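Side-chain contact in CooT (Carboxydothermus hydrogenoformans, PDB 6FAN), which probably serves as a nickel chaperone in the maturation of carbon monoxide dehydrogenase: residues R49-V53 against D54-L58. Residues are numbered along the deposited sequence; the frame is centred on the assembly and turned at random.
Sequences RLELV and DHRIL
Glu51 and Arg56 face each other as a hydrogen-bonded antiparallel pair, and their side chains run alongside one another from the same face of a beta hairpin. Glu51 OE1 accepts the N-H of Arg56 NE at 2.8 Å, lying in the guanidinium plane and at its edge, while the carboxylate plane is turned 41° from that of the guanidinium. A bend in the arginine chain (chi3 57°) swings this edge back toward the acid. The other oxygen, Glu51 OE2, makes a long salt bridge of 3.6 Å to Arg49 NH1, so the carboxylate links two arginines. Leu58 lies on the same face, alongside Arg49: its CD1 touches Arg49 CG at 3.7 Å, and its CD2 sits over one face of the Arg56 guanidinium, offset toward the rim. On the reverse side Leu50 CD2 meets Ile57 CG2 at 3.9 Å, next to the second subunit, whose strand pairs with Leu50 and continues the sheet.

Paired backbone bonds at Glu51-Arg56 and Arg49-Leu58 set this register. A type I turn from Leu52 to His55 closes the hairpin, with a weak bond from His55 N to Leu52 O (3.2 Å) and a G1 bulge where His55, at positive phi (60°), and Arg56 both face Glu51. Beyond the hairpin, Arg56 also bridges Glu14 through NH2 and makes a cation-pi contact with Phe7. A leucine in place of Arg56 would probably leave Glu51 and Glu14 without their shared cation and deprive Phe7 of its charged partner. Acid and base set in turn, Arg49, Glu51, Arg56 and Glu14, probably offset one another's charge on this partly exposed face, and Arg56 ties the hairpin to strands 4-10 and 13-27.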
loop_
_atom_site.group_PDB
_atom_site.type_symbol
_atom_site.label_atom_id
_atom_site.label_comp_id
_atom_site.label_asym_id
_atom_site.label_seq_id
_atom_site.Cartn_x
_atom_site.Cartn_y
_atom_site.Cartn_z
ATOM N N ARG E 49 -6.056 4.193 -2.609
ATOM C CA ARG E 49 -4.785 4.759 -2.934
ATOM C C ARG E 49 -3.826 4.902 -1.765
ATOM O O ARG E 49 -4.227 5.029 -0.636
ATOM C CB ARG E 49 -4.942 6.115 -3.622
ATOM C CG ARG E 49 -5.515 7.224 -2.768
ATOM C CD ARG E 49 -5.237 8.624 -3.310
ATOM N NE ARG E 49 -5.764 8.742 -4.633
ATOM C CZ ARG E 49 -5.297 9.516 -5.579
ATOM N NH1 ARG E 49 -4.305 10.312 -5.371
ATOM N NH2 ARG E 49 -5.861 9.479 -6.742
ATOM N N LEU E 50 -2.557 4.795 -2.086
ATOM C CA LEU E 50 -1.478 5.120 -1.168
ATOM C C LEU E 50 -0.962 6.484 -1.509
ATOM O O LEU E 50 -0.791 6.797 -2.691
ATOM C CB LEU E 50 -0.315 4.108 -1.254
ATOM C CG LEU E 50 -0.617 2.608 -1.182
ATOM C CD1 LEU E 50 0.751 1.879 -1.098
ATOM C CD2 LEU E 50 -1.414 2.344 0.121
ATOM N N GLU E 51 -0.739 7.313 -0.484
ATOM C CA GLU E 51 -0.164 8.636 -0.640
ATOM C C GLU E 51 0.924 8.731 0.399
ATOM O O GLU E 51 0.711 9.232 1.488
ATOM C CB GLU E 51 -1.205 9.711 -0.389
ATOM C CG GLU E 51 -2.358 9.732 -1.390
ATOM C CD GLU E 51 -3.396 10.787 -1.016
ATOM O OE1 GLU E 51 -3.391 11.245 0.133
ATOM O OE2 GLU E 51 -4.222 11.153 -1.843
ATOM N N LEU E 52 2.088 8.165 0.090
ATOM C CA LEU E 52 3.083 7.858 1.111
ATOM C C LEU E 52 3.877 9.068 1.627
ATOM O O LEU E 52 4.241 9.057 2.817
ATOM C CB LEU E 52 3.987 6.736 0.680
ATOM C CG LEU E 52 3.258 5.374 0.512
ATOM C CD1 LEU E 52 4.269 4.324 0.048
ATOM C CD2 LEU E 52 2.432 4.930 1.761
ATOM N N VAL E 53 4.128 10.069 0.783
ATOM C CA VAL E 53 4.753 11.336 1.267
ATOM C C VAL E 53 3.856 11.974 2.332
ATOM O O VAL E 53 4.346 12.361 3.370
ATOM C CB VAL E 53 5.084 12.325 0.079
ATOM C CG1 VAL E 53 5.504 13.688 0.596
ATOM C CG2 VAL E 53 6.264 11.756 -0.655
ATOM N N ASP E 54 2.546 11.990 2.069
ATOM C CA ASP E 54 1.564 12.524 3.001
ATOM C C ASP E 54 1.080 11.558 4.106
ATOM O O ASP E 54 0.127 11.870 4.806
ATOM C CB ASP E 54 0.378 13.091 2.231
ATOM C CG ASP E 54 0.768 14.217 1.268
ATOM O OD1 ASP E 54 1.823 14.856 1.477
ATOM O OD2 ASP E 54 -0.001 14.462 0.312
ATOM N N HIS E 55 1.737 10.429 4.264
ATOM C CA HIS E 55 1.473 9.435 5.359
ATOM C C HIS E 55 0.074 8.879 5.348
ATOM O O HIS E 55 -0.507 8.736 6.402
ATOM C CB HIS E 55 1.834 10.030 6.757
ATOM C CG HIS E 55 3.221 10.591 6.838
ATOM N ND1 HIS E 55 4.353 9.820 6.677
ATOM C CD2 HIS E 55 3.648 11.869 6.951
ATOM C CE1 HIS E 55 5.424 10.590 6.774
ATOM N NE2 HIS E 55 5.022 11.840 6.938
ATOM N N ARG E 56 -0.476 8.590 4.167
ATOM C CA ARG E 56 -1.901 8.175 4.046
ATOM C C ARG E 56 -2.085 6.850 3.283
ATOM O O ARG E 56 -1.534 6.670 2.196
ATOM C CB ARG E 56 -2.751 9.263 3.414
ATOM C CG ARG E 56 -2.863 10.504 4.263
ATOM C CD ARG E 56 -3.219 11.804 3.469
ATOM N NE ARG E 56 -4.435 11.787 2.683
ATOM C CZ ARG E 56 -5.673 11.849 3.184
ATOM N NH1 ARG E 56 -5.905 11.913 4.508
ATOM N NH2 ARG E 56 -6.707 11.822 2.347
ATOM N N ILE E 57 -2.872 5.954 3.893
ATOM C CA ILE E 57 -3.320 4.743 3.216
ATOM C C ILE E 57 -4.854 4.908 3.153
ATOM O O ILE E 57 -5.494 4.947 4.186
ATOM C CB ILE E 57 -2.973 3.461 4.008
ATOM C CG1 ILE E 57 -1.443 3.297 4.154
ATOM C CG2 ILE E 57 -3.591 2.242 3.301
ATOM C CD1 ILE E 57 -1.027 2.343 5.325
ATOM N N LEU E 58 -5.430 4.992 1.953
ATOM C CA LEU E 58 -6.866 5.178 1.817
ATOM C C LEU E 58 -7.517 3.905 1.363
ATOM O O LEU E 58 -7.153 3.355 0.334
ATOM C CB LEU E 58 -7.209 6.315 0.843
ATOM C CG LEU E 58 -6.481 7.649 1.078
ATOM C CD1 LEU E 58 -7.202 8.663 0.151
ATOM C CD2 LEU E 58 -6.572 8.126 2.527
#